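Exopolygalacturonase (Yersinia enterocolitica, PDB 2UVF) hydrolyses the homogalacturonan of pectin as a family 28 glycoside hydrolase, working from the chain end and probably releasing digalacturonic acid in the periplasm. Local coordinates at residues 100-104 and 105-109; 47-50 and 51-54; 357-360 and 361-364; 542-545 and 546-549. One frame throughout, in Å; residues are numbered along the deposited sequence. Where two conformers were deposited one is given.

How the interactions relate
Four local contacts, each between adjoining segments, follow in series; none nests in or crosses another. From the N terminus, interaction 2 (47-50 with 51-54) closes the turn into strand 53-58 of the fibronectin type III domain and meets Arg188 and Tyr343 of the beta-helix. Interaction 1 (100-104 with 105-109) closes a loop after helix 92-100 in the same domain; its Gln107 reaches strands 476-490 and 518-532, so both contacts join that domain to the beta-helix. Interaction 3 (357-360 with 361-364) leads into a corner of the beta-helix, its nearest atoms about 8 Å from those of interaction 2. Interaction 4 (542-545 with 546-549) tightens a turn between late strands.

Interaction 1 of 4, residues 100-104 and 105-109; sequences VNDKD and NFQHK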
loop_
_atom_site.group_PDB
_atom_site.type_symbol
_atom_site.label_atom_id
_atom_site.label_comp_id
_atom_site.label_asym_id
_atom_site.label_seq_id
_atom_site.Cartn_x
_atom_site.Cartn_y
_atom_site.Cartn_z
ATOM N N VAL A 100 -15.154 18.841 -2.920
ATOM C CA VAL A 100 -16.529 19.372 -3.018
ATOM C C VAL A 100 -16.982 20.093 -1.761
ATOM O O VAL A 100 -17.734 21.063 -1.834
ATOM C CB VAL A 100 -17.515 18.275 -3.331
ATOM N N ASN A 101 -16.546 19.582 -0.610
ATOM C CA ASN A 101 -16.801 20.178 0.709
ATOM C C ASN A 101 -15.972 21.444 0.986
ATOM O O ASN A 101 -16.329 22.253 1.851
ATOM C CB ASN A 101 -16.498 19.137 1.805
ATOM C CG ASN A 101 -17.731 18.355 2.235
ATOM O OD1 ASN A 101 -17.685 17.612 3.216
ATOM N ND2 ASN A 101 -18.850 18.527 1.509
ATOM N N ASP A 102 -14.922 21.683 0.220
ATOM C CA ASP A 102 -13.847 22.541 0.674
ATOM C C ASP A 102 -14.027 23.983 0.228
ATOM O O ASP A 102 -13.336 24.483 -0.616
ATOM C CB ASP A 102 -12.483 21.943 0.284
ATOM C CG ASP A 102 -11.333 22.727 0.798
ATOM O OD1 ASP A 102 -11.462 23.333 1.801
ATOM O OD2 ASP A 102 -10.302 22.766 0.197
ATOM N N LYS A 103 -14.944 24.695 0.829
ATOM C CA LYS A 103 -14.790 26.146 0.786
ATOM C C LYS A 103 -13.743 26.779 1.682
ATOM O O LYS A 103 -13.196 26.175 2.586
ATOM C CB LYS A 103 -16.108 26.896 0.845
ATOM C CG LYS A 103 -16.644 27.297 -0.484
ATOM C CD LYS A 103 -16.710 28.797 -0.650
ATOM C CE LYS A 103 -17.581 29.194 -1.845
ATOM N NZ LYS A 103 -17.431 30.618 -2.217
ATOM N N ASP A 104 -13.496 28.037 1.378
ATOM C CA ASP A 104 -12.383 28.809 1.865
ATOM C C ASP A 104 -11.034 28.271 1.469
ATOM O O ASP A 104 -10.012 28.784 1.857
ATOM C CB ASP A 104 -12.540 29.273 3.320
ATOM C CG ASP A 104 -13.006 30.749 3.427
ATOM O OD1 ASP A 104 -14.215 31.079 3.270
ATOM O OD2 ASP A 104 -12.136 31.589 3.654
ATOM N N ASN A 105 -11.068 27.267 0.618
ATOM C CA ASN A 105 -9.867 26.716 -0.010
ATOM C C ASN A 105 -8.816 26.231 1.001
ATOM O O ASN A 105 -7.618 26.516 0.865
ATOM C CB ASN A 105 -9.247 27.767 -0.944
ATOM C CG ASN A 105 -9.693 27.631 -2.390
ATOM O OD1 ASN A 105 -8.997 28.106 -3.289
ATOM N ND2 ASN A 105 -10.844 26.994 -2.629
ATOM N N PHE A 106 -9.265 25.491 2.013
ATOM C CA PHE A 106 -8.370 25.113 3.104
ATOM C C PHE A 106 -7.416 23.977 2.714
ATOM O O PHE A 106 -6.237 24.014 3.048
ATOM C CB PHE A 106 -9.168 24.786 4.373
ATOM C CG PHE A 106 -8.339 24.181 5.472
ATOM C CD1 PHE A 106 -7.701 24.994 6.419
ATOM C CD2 PHE A 106 -8.191 22.789 5.569
ATOM C CE1 PHE A 106 -6.946 24.426 7.453
ATOM C CE2 PHE A 106 -7.411 22.217 6.573
ATOM C CZ PHE A 106 -6.791 23.033 7.520
ATOM N N GLN A 107 -7.937 22.994 1.988
ATOM C CA GLN A 107 -7.222 21.762 1.643
ATOM C C GLN A 107 -6.182 21.943 0.543
ATOM O O GLN A 107 -6.441 22.601 -0.476
ATOM C CB GLN A 107 -8.217 20.655 1.236
ATOM C CG GLN A 107 -9.103 20.096 2.380
ATOM C CD GLN A 107 -8.335 19.268 3.390
ATOM O OE1 GLN A 107 -7.165 18.939 3.181
ATOM N NE2 GLN A 107 -8.977 18.948 4.499
ATOM N N HIS A 108 -4.997 21.368 0.767
ATOM C CA HIS A 108 -3.960 21.295 -0.259
ATOM C C HIS A 108 -4.510 20.598 -1.498
ATOM O O HIS A 108 -4.993 19.468 -1.429
ATOM C CB HIS A 108 -2.710 20.533 0.245
ATOM C CG HIS A 108 -1.601 20.494 -0.764
ATOM N ND1 HIS A 108 -0.662 21.498 -0.877
ATOM C CD2 HIS A 108 -1.316 19.600 -1.741
ATOM C CE1 HIS A 108 0.160 21.218 -1.874
ATOM N NE2 HIS A 108 -0.216 20.074 -2.414
ATOM N N LYS A 109 -4.440 21.280 -2.635
ATOM C CA LYS A 109 -4.866 20.704 -3.910
ATOM C C LYS A 109 -3.736 19.898 -4.547
ATOM O O LYS A 109 -2.716 20.439 -4.954
ATOM C CB LYS A 109 -5.374 21.787 -4.878
ATOM C CG LYS A 109 -6.513 22.679 -4.327
ATOM C CD LYS A 109 -6.460 24.061 -5.023
ATOM C CE LYS A 109 -7.365 25.110 -4.357
ATOM N NZ LYS A 109 -6.744 25.711 -3.134
HETATM O O HOH W 1 -8.649 23.079 -1.913
#
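Asp102 meets Phe106 and Gln107 through both oxygens of its carboxylate, which spans two successive backbone N-H groups four and five residues ahead. It lies at the centre of an inverse gamma turn, marked by the bond from Lys103 N to Asn101 O (3.0 Å). Its CG stands anti to the backbone N (chi1 -176°), which carries the carboxylate across the mouth of the loop. OD1 accepts from Phe106 N at 3.1 Å, on the syn side and 16° out of the carboxylate plane. OD2 takes Gln107 N at 3.0 Å, also syn but tilted further, by 31°. Gln107 CB comes within 3.1 Å of the same OD2, a tight approach beside the bond to its own N. One water donates to Asp102 OD2 and to Gln107 O, bridging them with two 2.7 Å bonds. Past Lys103, Asp104 adopts positive phi, as does Asn105, and the chain doubles back toward the carboxylate. The amide of Gln107 bonds instead to Thr528 and the carbonyl of Met487, fastening the fibronectin type III domain to strands of the beta-helix. With two N-H groups and a water directed at it, the carboxylate is probably stabilised in its ionised form, consistent with a side chain that closes the 102-107 loop without a regular strand pair.

Interaction 2 of 4, residues 47-50 and 51-54; sequences AYDE and SSIV
Segments 47-50 and 51-54 run in nearly opposite directions, 168° apart, and the backbone is bridged once, between Tyr48 and Ile53, whose CA atoms lie 4.3 Å apart. Val54 N donates to Ala47 O at 2.9 Å, the donor almost in line with the carbonyl. Nearer the turn, Asp49 N reaches Ser52 O at 2.8 Å, but the bond is weak because its angle at hydrogen is only 121°. The same Ser52 O receives a CA-H...O contact from Tyr48 CA at 3.3 Å. Among the side chains, the methyl of Ala47 sits against Val54, CB to CB 3.8 Å, while Val54 CG2 lies close to Ala47 O. Tyr48 touches Ile53 through its CB, meeting CG1 at 4.0 Å. Ser52 OG lies between its own backbone N and carbonyl carbon (chi1 50°), a placement that brings it to 3.1 Å from Asp49 CB. The carboxylates of Asp49 and Glu50 both form salt bridges with Arg188, which would offset their mutual repulsion. Ala47 and Val54 also rest on Tyr343 of strand 342-345. A beta turn at Glu50-Ser51, with Asp49 CA and Ser52 CA 5.0 Å apart, closes this hairpin-like reversal into strand 53-58, the central strand of a three-stranded antiparallel sheet in the fibronectin type III domain.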
loop_
_atom_site.group_PDB
_atom_site.type_symbol
_atom_site.label_atom_id
_atom_site.label_comp_id
_atom_site.label_asym_id
_atom_site.label_seq_id
_atom_site.Cartn_x
_atom_site.Cartn_y
_atom_site.Cartn_z
ATOM N N ALA A 47 4.205 -1.683 -16.861
ATOM C CA ALA A 47 2.992 -0.874 -16.988
ATOM C C ALA A 47 2.578 -0.667 -18.455
ATOM O O ALA A 47 2.124 0.413 -18.852
ATOM C CB ALA A 47 3.178 0.478 -16.274
ATOM N N TYR A 48 2.747 -1.712 -19.261
ATOM C CA TYR A 48 2.412 -1.640 -20.681
ATOM C C TYR A 48 1.876 -2.955 -21.233
ATOM O O TYR A 48 1.920 -4.002 -20.573
ATOM C CB TYR A 48 3.589 -1.110 -21.509
ATOM C CG TYR A 48 4.789 -2.017 -21.531
ATOM C CD1 TYR A 48 4.896 -3.033 -22.477
ATOM C CD2 TYR A 48 5.820 -1.850 -20.622
ATOM C CE1 TYR A 48 5.988 -3.867 -22.508
ATOM C CE2 TYR A 48 6.926 -2.678 -20.649
ATOM C CZ TYR A 48 7.002 -3.687 -21.598
ATOM O OH TYR A 48 8.092 -4.519 -21.624
ATOM N N ASP A 49 1.382 -2.874 -22.460
ATOM C CA ASP A 49 0.505 -3.871 -23.036
ATOM C C ASP A 49 0.817 -3.969 -24.524
ATOM O O ASP A 49 1.748 -3.339 -25.001
ATOM C CB ASP A 49 -0.941 -3.370 -22.873
ATOM C CG ASP A 49 -1.858 -4.435 -22.392
ATOM O OD1 ASP A 49 -3.075 -4.182 -22.283
ATOM O OD2 ASP A 49 -1.347 -5.539 -22.117
ATOM N N GLU A 50 0.021 -4.735 -25.259
ATOM C CA GLU A 50 0.044 -4.664 -26.717
ATOM C C GLU A 50 -0.672 -3.429 -27.288
ATOM O O GLU A 50 -0.476 -3.086 -28.458
ATOM C CB GLU A 50 -0.519 -5.938 -27.348
ATOM C CG GLU A 50 -2.014 -6.150 -27.144
ATOM C CD GLU A 50 -2.311 -6.911 -25.871
ATOM O OE1 GLU A 50 -1.518 -6.793 -24.908
ATOM O OE2 GLU A 50 -3.336 -7.629 -25.838
ATOM N N SER A 51 -1.505 -2.766 -26.485
ATOM C CA SER A 51 -2.211 -1.585 -26.982
ATOM C C SER A 51 -2.208 -0.372 -26.051
ATOM O O SER A 51 -2.807 0.652 -26.375
ATOM C CB SER A 51 -3.633 -1.923 -27.457
ATOM O OG SER A 51 -4.323 -2.737 -26.538
ATOM N N SER A 52 -1.534 -0.479 -24.911
ATOM C CA SER A 52 -1.537 0.614 -23.937
ATOM C C SER A 52 -0.218 0.754 -23.188
ATOM O O SER A 52 0.468 -0.228 -22.942
ATOM C CB SER A 52 -2.699 0.465 -22.950
ATOM O OG SER A 52 -2.733 -0.847 -22.416
ATOM N N ILE A 53 0.114 1.995 -22.839
ATOM C CA ILE A 53 1.298 2.328 -22.050
ATOM C C ILE A 53 0.847 3.297 -20.950
ATOM O O ILE A 53 0.035 4.194 -21.209
ATOM C CB ILE A 53 2.426 2.961 -22.940
ATOM C CG1 ILE A 53 2.884 1.963 -24.019
ATOM C CG2 ILE A 53 3.622 3.459 -22.089
ATOM C CD1 ILE A 53 3.654 2.591 -25.207
ATOM N N VAL A 54 1.349 3.087 -19.730
ATOM C CA VAL A 54 1.137 4.002 -18.600
ATOM C C VAL A 54 2.390 4.869 -18.378
ATOM O O VAL A 54 3.504 4.348 -18.272
ATOM C CB VAL A 54 0.765 3.235 -17.284
ATOM C CG1 VAL A 54 0.424 4.209 -16.145
ATOM C CG2 VAL A 54 -0.402 2.283 -17.509
#

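Interaction 3 of 4, residues 357-360 and 361-364; sequences IMNL and ENHN
Asn362 sends its ND2 back to Asn359 OD1 close to a corner of the right-handed parallel beta-helix characteristic of family 28 glycoside hydrolases. The bond measures 3.0 Å but is weak, its angle at hydrogen being 131°. The two side chains cross at about a right angle, with amide planes 86° apart. Asn362 ND2 also lies 3.4 Å from Asn359 CB. In Asn362, CG lies anti to the carbonyl carbon (chi1 -64°), and this turns the amide inward, back over the end of strand 357-360. Glu361, with positive phi, takes the chain out of that strand, and the corner follows at Asn364. Further out, ND2 of Asn362 makes a second weak bond to Leu336 O, while its backbone N bonds to Ser388 OG; the buried amide thus ties to the preceding coil, the backbone N to the following one. Asn359 ND2 in turn has a weak bond to the carbonyl oxygen of Glu384, a residue of the glycan pocket. Leu360 packs on Thr335, Arg337 and Tyr230, and the side chain of Leu360 lies about 6 Å from the bound galacturonic acid, near the sugar without touching it. Asn362 OD1 is brought 3.0 Å from Leu360 O, an approach of two acceptors that is presumably eased by the bond this OD1 accepts from Val339 N, one coil away.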
loop_
_atom_site.group_PDB
_atom_site.type_symbol
_atom_site.label_atom_id
_atom_site.label_comp_id
_atom_site.label_asym_id
_atom_site.label_seq_id
_atom_site.Cartn_x
_atom_site.Cartn_y
_atom_site.Cartn_z
ATOM N N ILE A 357 -2.485 -7.909 0.005
ATOM C CA ILE A 357 -1.370 -8.143 -0.928
ATOM C C ILE A 357 0.011 -8.044 -0.260
ATOM O O ILE A 357 0.346 -7.029 0.346
ATOM C CB ILE A 357 -1.491 -7.219 -2.177
ATOM C CG1 ILE A 357 -2.744 -7.607 -2.969
ATOM C CG2 ILE A 357 -0.225 -7.312 -3.075
ATOM C CD1 ILE A 357 -3.193 -6.623 -3.956
ATOM N N MET A 358 0.797 -9.117 -0.373
ATOM C CA MET A 358 2.136 -9.182 0.215
ATOM C C MET A 358 3.208 -9.276 -0.859
ATOM O O MET A 358 3.087 -10.079 -1.788
ATOM C CB MET A 358 2.289 -10.399 1.137
ATOM C CG MET A 358 1.385 -10.417 2.360
ATOM S SD MET A 358 1.562 -11.988 3.236
ATOM C CE MET A 358 3.234 -11.810 3.897
ATOM N N ASN A 359 4.233 -8.433 -0.726
ATOM C CA ASN A 359 5.420 -8.463 -1.563
ATOM C C ASN A 359 6.581 -8.686 -0.642
ATOM O O ASN A 359 6.829 -7.882 0.260
ATOM C CB ASN A 359 5.624 -7.134 -2.286
ATOM C CG ASN A 359 4.538 -6.845 -3.259
ATOM O OD1 ASN A 359 4.648 -7.183 -4.433
ATOM N ND2 ASN A 359 3.446 -6.250 -2.770
ATOM N N LEU A 360 7.262 -9.807 -0.842
ATOM C CA LEU A 360 8.380 -10.179 0.010
ATOM C C LEU A 360 9.631 -10.308 -0.858
ATOM O O LEU A 360 9.664 -11.102 -1.798
ATOM C CB LEU A 360 8.072 -11.478 0.781
ATOM C CG LEU A 360 6.921 -11.487 1.816
ATOM C CD1 LEU A 360 6.830 -12.837 2.451
ATOM C CD2 LEU A 360 7.020 -10.386 2.903
ATOM N N GLU A 361 10.645 -9.501 -0.554
ATOM C CA GLU A 361 11.892 -9.567 -1.280
ATOM C C GLU A 361 11.738 -9.383 -2.802
ATOM O O GLU A 361 12.436 -9.997 -3.559
ATOM C CB GLU A 361 12.684 -10.850 -0.911
ATOM C CG GLU A 361 13.503 -10.750 0.359
ATOM C CD GLU A 361 14.240 -12.019 0.759
ATOM O OE1 GLU A 361 15.430 -12.206 0.449
ATOM O OE2 GLU A 361 13.642 -12.863 1.426
ATOM N N ASN A 362 10.871 -8.449 -3.195
ATOM C CA ASN A 362 10.685 -8.110 -4.597
ATOM C C ASN A 362 11.483 -6.874 -5.007
ATOM O O ASN A 362 11.849 -6.035 -4.167
ATOM C CB ASN A 362 9.207 -7.879 -4.901
ATOM C CG ASN A 362 8.382 -9.105 -4.709
ATOM O OD1 ASN A 362 8.918 -10.197 -4.522
ATOM N ND2 ASN A 362 7.073 -8.951 -4.757
ATOM N N HIS A 363 11.772 -6.792 -6.308
ATOM C CA HIS A 363 12.264 -5.578 -6.902
ATOM C C HIS A 363 11.280 -5.165 -7.968
ATOM O O HIS A 363 10.655 -6.029 -8.597
ATOM C CB HIS A 363 13.637 -5.778 -7.562
ATOM C CG HIS A 363 14.760 -5.978 -6.598
ATOM N ND1 HIS A 363 16.023 -6.339 -7.008
ATOM C CD2 HIS A 363 14.804 -5.910 -5.246
ATOM C CE1 HIS A 363 16.807 -6.450 -5.949
ATOM N NE2 HIS A 363 16.090 -6.202 -4.868
ATOM N N ASN A 364 11.173 -3.853 -8.179
ATOM C CA ASN A 364 10.404 -3.262 -9.283
ATOM C C ASN A 364 8.941 -3.682 -9.297
ATOM O O ASN A 364 8.488 -4.339 -10.227
ATOM C CB ASN A 364 11.077 -3.576 -10.628
ATOM C CG ASN A 364 12.573 -3.353 -10.588
ATOM O OD1 ASN A 364 13.068 -2.468 -9.864
ATOM N ND2 ASN A 364 13.316 -4.181 -11.335
#

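Interaction 4 of 4, residues 542-545 and 546-549; sequences KGDT and ANKA
Asp544 and Ala549 bind each other twice through their backbones, forming a single antiparallel hydrogen-bonded pair with CA atoms 4.6 Å apart. Asp544 N donates to Ala549 O at 2.6 Å with an angle of 165° at hydrogen, and the donor lies in the carbonyl plane. The return bond, Ala549 N to Asp544 O, spans 2.9 Å. That oxygen is shared: Asn547 N also donates to it at 2.9 Å, the two donors arriving from opposite faces of the carbonyl plane, about 50° out of it on each side. Thr545 O is satisfied by Lys548 N at 3.0 Å, so the N-H groups of three successive residues, Asn547, Lys548 and Ala549, are all used in folding the turn. Lys548, with positive phi, and Ala549 both face Asp544, an arrangement that fits a G1 beta bulge. Between the aliphatic parts, Asp544 CB meets Ala549 CB at 3.9 Å. At the start of the loop, Lys542 NZ donates to Gly543 O at 3.3 Å from above the carbonyl plane, while Gly543 N is held by Asp571 OD2 and Lys542 O accepts from His551 NE2. The bulged turn links strand 539-542 to strand 551-562 near the C-terminal end of the beta-helix, with Thr545 packed on Trp550 and on Asp571 of strand 568-573.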
loop_
_atom_site.group_PDB
_atom_site.type_symbol
_atom_site.label_atom_id
_atom_site.label_comp_id
_atom_site.label_asym_id
_atom_site.label_seq_id
_atom_site.Cartn_x
_atom_site.Cartn_y
_atom_site.Cartn_z
ATOM N N LYS A 542 7.186 9.830 20.373
ATOM C CA LYS A 542 7.612 9.271 21.666
ATOM C C LYS A 542 8.690 8.193 21.502
ATOM O O LYS A 542 8.526 7.242 20.733
ATOM C CB LYS A 542 6.431 8.684 22.444
ATOM C CG LYS A 542 6.654 8.687 23.957
ATOM C CD LYS A 542 6.157 7.420 24.658
ATOM C CE LYS A 542 6.533 7.428 26.144
ATOM N NZ LYS A 542 8.011 7.598 26.413
ATOM N N GLY A 543 9.786 8.346 22.236
ATOM C CA GLY A 543 10.857 7.359 22.231
ATOM C C GLY A 543 11.039 6.755 23.607
ATOM O O GLY A 543 10.068 6.327 24.241
ATOM N N ASP A 544 12.296 6.720 24.054
ATOM C CA ASP A 544 12.664 6.394 25.439
ATOM C C ASP A 544 14.048 6.995 25.716
ATOM O O ASP A 544 15.054 6.281 25.652
ATOM C CB ASP A 544 12.681 4.874 25.662
ATOM C CG ASP A 544 12.354 4.487 27.103
ATOM O OD1 ASP A 544 12.519 5.333 28.017
ATOM O OD2 ASP A 544 11.924 3.329 27.323
ATOM N N THR A 545 14.096 8.306 25.991
ATOM C CA THR A 545 15.379 9.040 26.122
ATOM C C THR A 545 16.186 8.601 27.358
ATOM O O THR A 545 17.426 8.612 27.332
ATOM C CB THR A 545 15.217 10.609 26.001
ATOM O OG1 THR A 545 15.306 11.005 24.620
ATOM C CG2 THR A 545 16.296 11.373 26.788
ATOM N N ALA A 546 15.481 8.190 28.416
ATOM C CA ALA A 546 16.113 7.522 29.555
ATOM C C ALA A 546 17.067 6.432 29.050
ATOM O O ALA A 546 18.201 6.310 29.528
ATOM C CB ALA A 546 15.052 6.920 30.493
ATOM N N ASN A 547 16.603 5.679 28.052
ATOM C CA ASN A 547 17.336 4.542 27.511
ATOM C C ASN A 547 17.964 4.819 26.135
ATOM O O ASN A 547 18.084 3.923 25.285
ATOM C CB ASN A 547 16.413 3.323 27.495
ATOM C CG ASN A 547 15.726 3.102 28.840
ATOM O OD1 ASN A 547 14.496 3.096 28.931
ATOM N ND2 ASN A 547 16.526 2.940 29.897
ATOM N N LYS A 548 18.373 6.076 25.951
ATOM C CA LYS A 548 19.050 6.578 24.740
ATOM C C LYS A 548 18.243 6.465 23.437
ATOM O O LYS A 548 18.741 6.832 22.364
ATOM C CB LYS A 548 20.469 5.979 24.570
ATOM C CG LYS A 548 21.536 6.518 25.541
ATOM C CD LYS A 548 22.937 6.458 24.914
ATOM C CE LYS A 548 24.039 6.509 25.965
ATOM N NZ LYS A 548 24.102 5.260 26.800
ATOM N N ALA A 549 17.006 5.981 23.536
ATOM C CA ALA A 549 16.111 5.862 22.376
ATOM C C ALA A 549 15.387 7.179 22.075
ATOM O O ALA A 549 14.353 7.490 22.683
ATOM C CB ALA A 549 15.107 4.716 22.574
#